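Local coordinates for 16S rRNA methyltransferase (Streptomyces sp. DSM 40477, PDB 3MQ2), which methylates the N1 position of adenine 1408 in 16S rRNA, using S-adenosyl-L-methionine, and so confers resistance to aminoglycosides such as kanamycin, neomycin and apramycin, at residues 28-33 against 51-56; 110-115 against 147-152; 140-145 against 155-160. All coordinates share one frame; numbering follows the deposited sequence.

Contact 1: residues 28-33 against 51-56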
loop_
_atom_site.group_PDB
_atom_site.type_symbol
_atom_site.label_atom_id
_atom_site.label_comp_id
_atom_site.label_asym_id
_atom_site.label_seq_id
_atom_site.Cartn_x
_atom_site.Cartn_y
_atom_site.Cartn_z
ATOM N N ASP A 28 2.109 -11.938 -14.961
ATOM C CA ASP A 28 0.681 -11.954 -15.248
ATOM C C ASP A 28 0.017 -10.641 -14.868
ATOM O O ASP A 28 -0.926 -10.201 -15.524
ATOM C CB ASP A 28 0.001 -13.104 -14.505
ATOM C CG ASP A 28 0.364 -14.460 -15.074
ATOM O OD1 ASP A 28 0.884 -14.505 -16.211
ATOM O OD2 ASP A 28 0.119 -15.477 -14.392
ATOM N N ASP A 29 0.509 -10.014 -13.807
ATOM C CA ASP A 29 -0.124 -8.803 -13.299
ATOM C C ASP A 29 0.823 -8.076 -12.353
ATOM O O ASP A 29 1.874 -8.601 -11.997
ATOM C CB ASP A 29 -1.418 -9.164 -12.575
ATOM C CG ASP A 29 -2.419 -8.018 -12.546
ATOM O OD1 ASP A 29 -2.130 -6.938 -13.115
ATOM O OD2 ASP A 29 -3.504 -8.213 -11.959
ATOM N N VAL A 30 0.440 -6.873 -11.951
ATOM C CA VAL A 30 1.274 -6.076 -11.054
ATOM C C VAL A 30 0.496 -5.729 -9.790
ATOM O O VAL A 30 -0.672 -5.338 -9.858
ATOM C CB VAL A 30 1.754 -4.775 -11.735
ATOM C CG1 VAL A 30 2.497 -3.891 -10.743
ATOM C CG2 VAL A 30 2.646 -5.087 -12.935
ATOM N N VAL A 31 1.152 -5.878 -8.639
ATOM C CA VAL A 31 0.606 -5.464 -7.348
ATOM C C VAL A 31 1.462 -4.312 -6.866
ATOM O O VAL A 31 2.667 -4.380 -6.998
ATOM C CB VAL A 31 0.723 -6.608 -6.316
ATOM C CG1 VAL A 31 0.264 -6.162 -4.933
ATOM C CG2 VAL A 31 -0.072 -7.832 -6.773
ATOM N N LEU A 32 0.846 -3.259 -6.334
ATOM C CA LEU A 32 1.593 -2.095 -5.845
ATOM C C LEU A 32 1.293 -1.851 -4.373
ATOM O O LEU A 32 0.128 -1.759 -3.992
ATOM C CB LEU A 32 1.206 -0.851 -6.646
ATOM C CG LEU A 32 1.815 0.472 -6.175
ATOM C CD1 LEU A 32 3.331 0.451 -6.351
ATOM C CD2 LEU A 32 1.222 1.637 -6.948
ATOM N N ASP A 33 2.338 -1.744 -3.552
ATOM C CA ASP A 33 2.173 -1.387 -2.144
ATOM C C ASP A 33 2.662 0.051 -1.961
ATOM O O ASP A 33 3.827 0.340 -2.212
ATOM C CB ASP A 33 2.976 -2.334 -1.240
ATOM C CG ASP A 33 2.628 -2.181 0.236
ATOM O OD1 ASP A 33 1.486 -1.782 0.538
ATOM O OD2 ASP A 33 3.484 -2.467 1.103
ATOM N N SER A 51 4.035 -15.451 -9.954
ATOM C CA SER A 51 3.629 -15.063 -11.302
ATOM C C SER A 51 3.223 -13.593 -11.431
ATOM O O SER A 51 2.875 -13.137 -12.520
ATOM C CB SER A 51 2.487 -15.959 -11.789
ATOM O OG SER A 51 1.292 -15.665 -11.091
ATOM N N ARG A 52 3.271 -12.852 -10.330
ATOM C CA ARG A 52 2.944 -11.430 -10.373
ATOM C C ARG A 52 4.157 -10.601 -10.001
ATOM O O ARG A 52 5.009 -11.046 -9.229
ATOM C CB ARG A 52 1.773 -11.124 -9.442
ATOM C CG ARG A 52 0.595 -12.049 -9.688
ATOM C CD ARG A 52 -0.289 -12.165 -8.465
ATOM N NE ARG A 52 -1.164 -11.013 -8.346
ATOM C CZ ARG A 52 -2.037 -10.833 -7.365
ATOM N NH1 ARG A 52 -2.157 -11.734 -6.397
ATOM N NH2 ARG A 52 -2.789 -9.744 -7.354
ATOM N N LEU A 53 4.249 -9.411 -10.586
ATOM C CA LEU A 53 5.316 -8.477 -10.256
ATOM C C LEU A 53 4.835 -7.590 -9.127
ATOM O O LEU A 53 3.771 -6.989 -9.224
ATOM C CB LEU A 53 5.670 -7.624 -11.473
ATOM C CG LEU A 53 6.699 -6.518 -11.262
ATOM C CD1 LEU A 53 7.991 -7.090 -10.734
ATOM C CD2 LEU A 53 6.932 -5.742 -12.572
ATOM N N VAL A 54 5.612 -7.508 -8.054
ATOM C CA VAL A 54 5.207 -6.711 -6.893
ATOM C C VAL A 54 6.089 -5.489 -6.820
ATOM O O VAL A 54 7.309 -5.612 -6.787
ATOM C CB VAL A 54 5.332 -7.510 -5.574
ATOM C CG1 VAL A 54 4.898 -6.655 -4.366
ATOM C CG2 VAL A 54 4.492 -8.795 -5.662
ATOM N N VAL A 55 5.462 -4.314 -6.822
ATOM C CA VAL A 55 6.177 -3.049 -6.736
ATOM C C VAL A 55 5.812 -2.424 -5.398
ATOM O O VAL A 55 4.647 -2.429 -5.006
ATOM C CB VAL A 55 5.771 -2.096 -7.890
ATOM C CG1 VAL A 55 6.548 -0.778 -7.811
ATOM C CG2 VAL A 55 6.024 -2.764 -9.245
ATOM N N ALA A 56 6.796 -1.894 -4.685
ATOM C CA ALA A 56 6.505 -1.283 -3.394
ATOM C C ALA A 56 7.270 0.004 -3.285
ATOM O O ALA A 56 8.416 0.084 -3.705
ATOM C CB ALA A 56 6.878 -2.221 -2.244
HETATM O O HOH W 1 -2.577 -7.804 -9.489
#
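Segments 28-33 and 51-56 pair as parallel strands next to each other in the mixed sheet, strand 52-58 lying between 29-34 and the edge strand 83-87, with V30 beside L53, V31 beside V54, L32 beside V55 and D33 beside A56. The segment axes come within 4.6 Å of each other and diverge by 19°. V31 bonds the other strand through both backbone groups: its N donates to L53 O at 2.9 Å, and its O accepts from V55 N at 2.8 Å in an almost straight bond (177° at the hydrogen). L53 N to D29 O and D33 N to V55 O continue the ladder, and D28 N also donates to S51 O (2.8 Å). Between these rungs the carbonyls also take CA-H...O contacts, as from L32 CA to V55 O.

With helix 40-48 as the connection, the strands form a beta-alpha-beta unit, the start of the Rossmann-like methyltransferase fold. D33 lies at the cofactor end: D33 OD2 is hydrogen-bonded to T36 OG1, and the side chain is about 5 Å from the bound S-adenosyl-L-homocysteine.

On the face of V30, L32, L53 and V55 the contact is aliphatic. L32 CD1 meets V55 CG1 at 3.7 Å, and V30 CG1 meets V55 CG2 at 4.0 Å; helix 17-24 packs against V30, L53 and V55. On the other face, the R52 chain bends at chi3 (79°) and lays its guanidinium across V31, whose CG2 sits over one face of the group, 3.4 Å from R52 NH2. A water in the guanidinium plane accepts from R52 NH2 and donates to V30 O and, weakly, to D29 OD2. E101 forms a salt bridge with R52, and R131 one with D29.

Contact 2: residues 110-115 against 147-152; sequences SLLRGV and PSVPEV. With SAH (S-adenosyl-L-homocysteine), chain C.
A turn of helix, 110-115, lies beside a loop that tightens into a 3-10 turn at 150-152, and the backbones come closest at R113 and E151, whose CA atoms are 5.6 Å apart. No hydrogen bond joins the two segments. L112 carries the apolar part: its CD2 methyl reaches V152 CG1 at 3.6 Å and E151 CG at 4.0 Å, with V149 CG2 more distant. In L112, CG is anti to the backbone N (chi1 168°), and the side chain ends with CD2 against the loop, crossing that of E151 at about a right angle. The methylene part of R113 lies against the E151 carbonyl, R113 CB being 3.7 Å from E151 O.

E151 takes the crowded position at chi1 (61°), with CG between its backbone N and carbonyl carbon, and bends again at chi2. Its OE2 accepts a hydrogen bond from G109 N at the start of helix 109-116, where the helix dipole would probably help to stabilise a negative carboxylate.

The same helical turn also meets the bound product, S-adenosyl-L-homocysteine. S110 OG accepts from its N6 at 2.8 Å and is hydrogen-bonded to E91 as well, while L111 CB packs 3.4 Å from N7 of the adenine. S110 and L111 thus form part of the adenine side of the cofactor pocket of a Rossmann-like methyltransferase, while L112 and R113 meet the 147-152 loop.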
loop_
_atom_site.group_PDB
_atom_site.type_symbol
_atom_site.label_atom_id
_atom_site.label_comp_id
_atom_site.label_asym_id
_atom_site.label_seq_id
_atom_site.Cartn_x
_atom_site.Cartn_y
_atom_site.Cartn_z
ATOM N N SER A 110 0.524 12.285 5.309
ATOM C CA SER A 110 -0.286 12.786 4.205
ATOM C C SER A 110 -0.977 11.657 3.451
ATOM O O SER A 110 -2.030 11.868 2.860
ATOM C CB SER A 110 0.569 13.625 3.244
ATOM O OG SER A 110 1.535 12.821 2.585
ATOM N N LEU A 111 -0.395 10.463 3.484
ATOM C CA LEU A 111 -1.021 9.308 2.839
ATOM C C LEU A 111 -2.324 8.945 3.559
ATOM O O LEU A 111 -3.309 8.563 2.929
ATOM C CB LEU A 111 -0.067 8.112 2.810
ATOM C CG LEU A 111 -0.578 6.829 2.138
ATOM C CD1 LEU A 111 -1.081 7.116 0.741
ATOM C CD2 LEU A 111 0.523 5.767 2.109
ATOM N N LEU A 112 -2.326 9.071 4.880
ATOM C CA LEU A 112 -3.543 8.780 5.637
ATOM C C LEU A 112 -4.572 9.862 5.337
ATOM O O LEU A 112 -5.734 9.575 5.071
ATOM C CB LEU A 112 -3.239 8.702 7.141
ATOM C CG LEU A 112 -4.455 8.682 8.084
ATOM C CD1 LEU A 112 -5.402 7.546 7.720
ATOM C CD2 LEU A 112 -3.993 8.569 9.529
ATOM N N ARG A 113 -4.146 11.120 5.371
ATOM C CA ARG A 113 -5.069 12.194 5.056
ATOM C C ARG A 113 -5.685 11.933 3.683
ATOM O O ARG A 113 -6.893 12.105 3.476
ATOM C CB ARG A 113 -4.347 13.542 5.096
ATOM C CG ARG A 113 -5.275 14.734 4.967
ATOM C CD ARG A 113 -4.535 16.049 5.191
ATOM N NE ARG A 113 -3.692 16.417 4.053
ATOM C CZ ARG A 113 -2.369 16.294 4.032
ATOM N NH1 ARG A 113 -1.727 15.811 5.089
ATOM N NH2 ARG A 113 -1.685 16.656 2.955
ATOM N N GLY A 114 -4.850 11.475 2.755
ATOM C CA GLY A 114 -5.287 11.193 1.399
ATOM C C GLY A 114 -6.350 10.109 1.308
ATOM O O GLY A 114 -7.341 10.258 0.582
ATOM N N VAL A 115 -6.157 9.011 2.037
ATOM C CA VAL A 115 -7.111 7.907 1.954
ATOM C C VAL A 115 -8.394 8.130 2.746
ATOM O O VAL A 115 -9.307 7.309 2.677
ATOM C CB VAL A 115 -6.489 6.527 2.269
ATOM C CG1 VAL A 115 -5.381 6.224 1.269
ATOM C CG2 VAL A 115 -5.991 6.451 3.710
ATOM N N PRO A 147 -5.301 8.701 20.572
ATOM C CA PRO A 147 -6.269 9.733 20.191
ATOM C C PRO A 147 -5.996 10.288 18.791
ATOM O O PRO A 147 -5.006 9.933 18.150
ATOM C CB PRO A 147 -6.005 10.818 21.231
ATOM C CG PRO A 147 -4.513 10.764 21.382
ATOM C CD PRO A 147 -4.148 9.285 21.286
ATOM N N SER A 148 -6.880 11.162 18.319
ATOM C CA SER A 148 -6.751 11.706 16.968
ATOM C C SER A 148 -5.390 12.362 16.721
ATOM O O SER A 148 -4.957 13.234 17.482
ATOM C CB SER A 148 -7.876 12.702 16.685
ATOM O OG SER A 148 -9.137 12.060 16.642
ATOM N N VAL A 149 -4.726 11.937 15.650
ATOM C CA VAL A 149 -3.465 12.542 15.221
ATOM C C VAL A 149 -3.787 13.760 14.347
ATOM O O VAL A 149 -4.901 13.885 13.837
ATOM C CB VAL A 149 -2.605 11.532 14.436
ATOM C CG1 VAL A 149 -2.225 10.356 15.333
ATOM C CG2 VAL A 149 -3.366 11.028 13.214
ATOM N N PRO A 150 -2.815 14.666 14.177
ATOM C CA PRO A 150 -3.111 15.897 13.438
ATOM C C PRO A 150 -3.703 15.638 12.051
ATOM O O PRO A 150 -4.614 16.361 11.634
ATOM C CB PRO A 150 -1.736 16.563 13.311
ATOM C CG PRO A 150 -0.991 16.092 14.521
ATOM C CD PRO A 150 -1.444 14.659 14.717
ATOM N N GLU A 151 -3.209 14.624 11.348
ATOM C CA GLU A 151 -3.582 14.446 9.946
ATOM C C GLU A 151 -5.003 13.922 9.713
ATOM O O GLU A 151 -5.488 13.970 8.581
ATOM C CB GLU A 151 -2.553 13.607 9.165
ATOM C CG GLU A 151 -2.340 12.182 9.667
ATOM C CD GLU A 151 -1.240 12.074 10.726
ATOM O OE1 GLU A 151 -1.055 13.034 11.510
ATOM O OE2 GLU A 151 -0.566 11.017 10.779
ATOM N N VAL A 152 -5.670 13.431 10.757
ATOM C CA VAL A 152 -7.074 13.029 10.607
ATOM C C VAL A 152 -8.035 14.161 10.945
ATOM O O VAL A 152 -9.248 14.021 10.787
ATOM C CB VAL A 152 -7.459 11.768 11.421
ATOM C CG1 VAL A 152 -6.573 10.596 11.031
ATOM C CG2 VAL A 152 -7.423 12.044 12.941
HETATM N N SAH C . 2.705 -0.251 5.156
HETATM C CA SAH C . 3.897 -0.408 5.971
HETATM C CB SAH C . 4.333 0.926 6.575
HETATM C CG SAH C . 3.195 1.752 7.163
HETATM S SD SAH C . 3.821 3.115 8.178
HETATM C C SAH C . 3.621 -1.418 7.068
HETATM O O SAH C . 4.519 -1.799 7.820
HETATM O OXT SAH C . 2.482 -1.861 7.216
HETATM C "C5'" SAH C . 3.250 4.245 6.883
HETATM C "C4'" SAH C . 4.308 4.455 5.805
HETATM O "O4'" SAH C . 3.791 5.323 4.819
HETATM C "C3'" SAH C . 5.582 5.117 6.333
HETATM O "O3'" SAH C . 6.695 4.356 5.936
HETATM C "C2'" SAH C . 5.672 6.464 5.651
HETATM O "O2'" SAH C . 7.005 6.761 5.273
HETATM C "C1'" SAH C . 4.790 6.250 4.438
HETATM N N9 SAH C . 4.143 7.469 3.936
HETATM C C8 SAH C . 3.405 8.402 4.615
HETATM N N7 SAH C . 2.995 9.345 3.722
HETATM C C5 SAH C . 3.466 9.001 2.494
HETATM C C6 SAH C . 3.357 9.584 1.240
HETATM N N6 SAH C . 2.674 10.713 1.071
HETATM N N1 SAH C . 3.960 8.972 0.166
HETATM C C2 SAH C . 4.667 7.798 0.323
HETATM N N3 SAH C . 4.785 7.223 1.568
HETATM C C4 SAH C . 4.182 7.822 2.622
#

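Contact 3: residues 140-145 against 155-160; sequences LNLHAW and HPEPTP
Where strand 134-141 ends, the chain makes a 3-10 turn at 142-144, and the irregular segment 155-160 passes alongside it, closest at W145 and E157 with 5.7 Å between CA atoms. The W145 indole carries most of the contact. Over one of its faces lie E157 CA, 3.5 Å from the centroid of the five-membered ring, and P158 CD, 3.5 Å from that of the six-membered ring; both are CH-pi contacts, the proline's just 10° off the ring normal. At the ring's edge, NE1 gives a weak, bent hydrogen bond to H155 O (2.9 Å, 126°).

P158 goes on from the indole to L140, its CG meeting L140 CD1 at 3.7 Å. The extended chain of E157, with CG anti to the backbone N (chi1 180°), crosses L142 at about a right angle, E157 CG lying 3.8 Å from L142 CD2. Its OE1 accepts from a water that also donates to W145 O, and OE2 forms a salt bridge with R146. Just beyond, T159 is the N-cap of helix 160-173.

Within the first segment, N141 OD1 accepts from H143 N, 2.9 Å away, in an Asx turn at the end of the strand. Across the contact, the direct polar link is a single weak bond, which implies that cohesion comes largely from the CH-pi contacts of E157 CA and P158 CD over the indole face, with the carboxylate of E157 tied by water and by R146.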
loop_
_atom_site.group_PDB
_atom_site.type_symbol
_atom_site.label_atom_id
_atom_site.label_comp_id
_atom_site.label_asym_id
_atom_site.label_seq_id
_atom_site.Cartn_x
_atom_site.Cartn_y
_atom_site.Cartn_z
ATOM N N LEU A 140 -6.798 0.676 7.478
ATOM C CA LEU A 140 -6.626 1.838 8.340
ATOM C C LEU A 140 -6.186 1.408 9.729
ATOM O O LEU A 140 -6.785 0.524 10.326
ATOM C CB LEU A 140 -7.930 2.617 8.461
ATOM C CG LEU A 140 -8.468 3.282 7.203
ATOM C CD1 LEU A 140 -9.766 4.001 7.529
ATOM C CD2 LEU A 140 -7.438 4.254 6.609
ATOM N N ASN A 141 -5.126 2.039 10.228
ATOM C CA ASN A 141 -4.724 1.868 11.619
ATOM C C ASN A 141 -5.603 2.777 12.459
ATOM O O ASN A 141 -5.463 4.003 12.416
ATOM C CB ASN A 141 -3.256 2.264 11.779
ATOM C CG ASN A 141 -2.743 2.070 13.199
ATOM O OD1 ASN A 141 -3.514 1.852 14.135
ATOM N ND2 ASN A 141 -1.422 2.171 13.365
ATOM N N LEU A 142 -6.521 2.179 13.212
ATOM C CA LEU A 142 -7.504 2.944 13.958
ATOM C C LEU A 142 -6.868 3.738 15.114
ATOM O O LEU A 142 -7.486 4.642 15.672
ATOM C CB LEU A 142 -8.632 2.021 14.434
ATOM C CG LEU A 142 -9.442 1.366 13.310
ATOM C CD1 LEU A 142 -10.286 0.211 13.844
ATOM C CD2 LEU A 142 -10.317 2.390 12.588
ATOM N N HIS A 143 -5.608 3.444 15.431
ATOM C CA HIS A 143 -4.936 4.193 16.483
ATOM C C HIS A 143 -4.657 5.634 16.080
ATOM O O HIS A 143 -4.292 6.458 16.920
ATOM C CB HIS A 143 -3.675 3.464 16.970
ATOM C CG HIS A 143 -3.989 2.200 17.695
ATOM N ND1 HIS A 143 -4.022 2.120 19.072
ATOM C CD2 HIS A 143 -4.348 0.976 17.238
ATOM C CE1 HIS A 143 -4.366 0.894 19.430
ATOM N NE2 HIS A 143 -4.580 0.185 18.335
ATOM N N ALA A 144 -4.871 5.943 14.805
ATOM C CA ALA A 144 -4.794 7.322 14.349
ATOM C C ALA A 144 -5.906 8.140 14.997
ATOM O O ALA A 144 -5.937 9.361 14.872
ATOM C CB ALA A 144 -4.895 7.389 12.813
ATOM N N TRP A 145 -6.826 7.461 15.682
ATOM C CA TRP A 145 -7.920 8.142 16.373
ATOM C C TRP A 145 -7.904 7.853 17.869
ATOM O O TRP A 145 -8.885 8.105 18.559
ATOM C CB TRP A 145 -9.279 7.720 15.799
ATOM C CG TRP A 145 -9.550 8.246 14.433
ATOM C CD1 TRP A 145 -10.203 9.410 14.120
ATOM C CD2 TRP A 145 -9.183 7.644 13.181
ATOM N NE1 TRP A 145 -10.265 9.563 12.756
ATOM C CE2 TRP A 145 -9.648 8.498 12.156
ATOM C CE3 TRP A 145 -8.505 6.473 12.828
ATOM C CZ2 TRP A 145 -9.449 8.219 10.799
ATOM C CZ3 TRP A 145 -8.303 6.199 11.479
ATOM C CH2 TRP A 145 -8.786 7.064 10.482
ATOM N N HIS A 155 -12.038 14.254 11.650
ATOM C CA HIS A 155 -12.682 13.023 11.204
ATOM C C HIS A 155 -12.898 12.109 12.401
ATOM O O HIS A 155 -11.964 11.844 13.156
ATOM C CB HIS A 155 -11.816 12.285 10.185
ATOM C CG HIS A 155 -11.816 12.895 8.821
ATOM N ND1 HIS A 155 -10.832 13.763 8.398
ATOM C CD2 HIS A 155 -12.660 12.741 7.775
ATOM C CE1 HIS A 155 -11.080 14.131 7.153
ATOM N NE2 HIS A 155 -12.182 13.523 6.750
ATOM N N PRO A 156 -14.135 11.629 12.593
ATOM C CA PRO A 156 -14.375 10.643 13.651
ATOM C C PRO A 156 -13.732 9.316 13.268
ATOM O O PRO A 156 -13.481 9.105 12.087
ATOM C CB PRO A 156 -15.900 10.511 13.660
ATOM C CG PRO A 156 -16.305 10.847 12.261
ATOM C CD PRO A 156 -15.350 11.922 11.813
ATOM N N GLU A 157 -13.459 8.445 14.237
ATOM C CA GLU A 157 -12.906 7.131 13.914
ATOM C C GLU A 157 -13.909 6.359 13.063
ATOM O O GLU A 157 -15.068 6.218 13.447
ATOM C CB GLU A 157 -12.586 6.332 15.178
ATOM C CG GLU A 157 -12.006 4.940 14.866
ATOM C CD GLU A 157 -11.680 4.125 16.101
ATOM O OE1 GLU A 157 -11.141 4.697 17.078
ATOM O OE2 GLU A 157 -11.963 2.902 16.091
ATOM N N PRO A 158 -13.471 5.860 11.899
ATOM C CA PRO A 158 -14.430 5.159 11.037
ATOM C C PRO A 158 -14.771 3.760 11.529
ATOM O O PRO A 158 -13.959 3.069 12.137
ATOM C CB PRO A 158 -13.698 5.070 9.698
ATOM C CG PRO A 158 -12.248 5.074 10.074
ATOM C CD PRO A 158 -12.149 5.993 11.268
ATOM N N THR A 159 -16.000 3.346 11.256
ATOM C CA THR A 159 -16.445 2.009 11.596
ATOM C C THR A 159 -16.953 1.394 10.307
ATOM O O THR A 159 -17.147 2.109 9.322
ATOM C CB THR A 159 -17.603 2.050 12.599
ATOM O OG1 THR A 159 -18.749 2.637 11.968
ATOM C CG2 THR A 159 -17.218 2.869 13.828
ATOM N N PRO A 160 -17.171 0.071 10.302
ATOM C CA PRO A 160 -17.723 -0.555 9.103
ATOM C C PRO A 160 -18.957 0.193 8.606
ATOM O O PRO A 160 -19.080 0.449 7.407
ATOM C CB PRO A 160 -18.104 -1.954 9.597
ATOM C CG PRO A 160 -17.097 -2.236 10.655
ATOM C CD PRO A 160 -16.875 -0.921 11.352
HETATM O O HOH W 2 -11.424 6.645 18.717
#

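From the N terminus, contact 1 closes first, bringing strand 52-58 back beside strand 29-34 after helix 40-48. It is finished before contact 2 opens, and the two lie on opposite sides of the chain's centre, their own centres 27 Å apart. Contacts 2 and 3 cross: the segments follow in the order 110-115, 140-145, 147-152, 155-160, so the loop after strand 134-141 returns first to helix 109-116 and then to the end of strand 134-141 and the turn that follows it. They touch, with A144 CB against L112 CD2 (3.6 Å) and V152 CG1 against W145 CZ2. Contacts 1 and 3 both reach the mixed sheet, and contact 2 adds helix 109-116, which contributes S110 and L111 to the cofactor pocket.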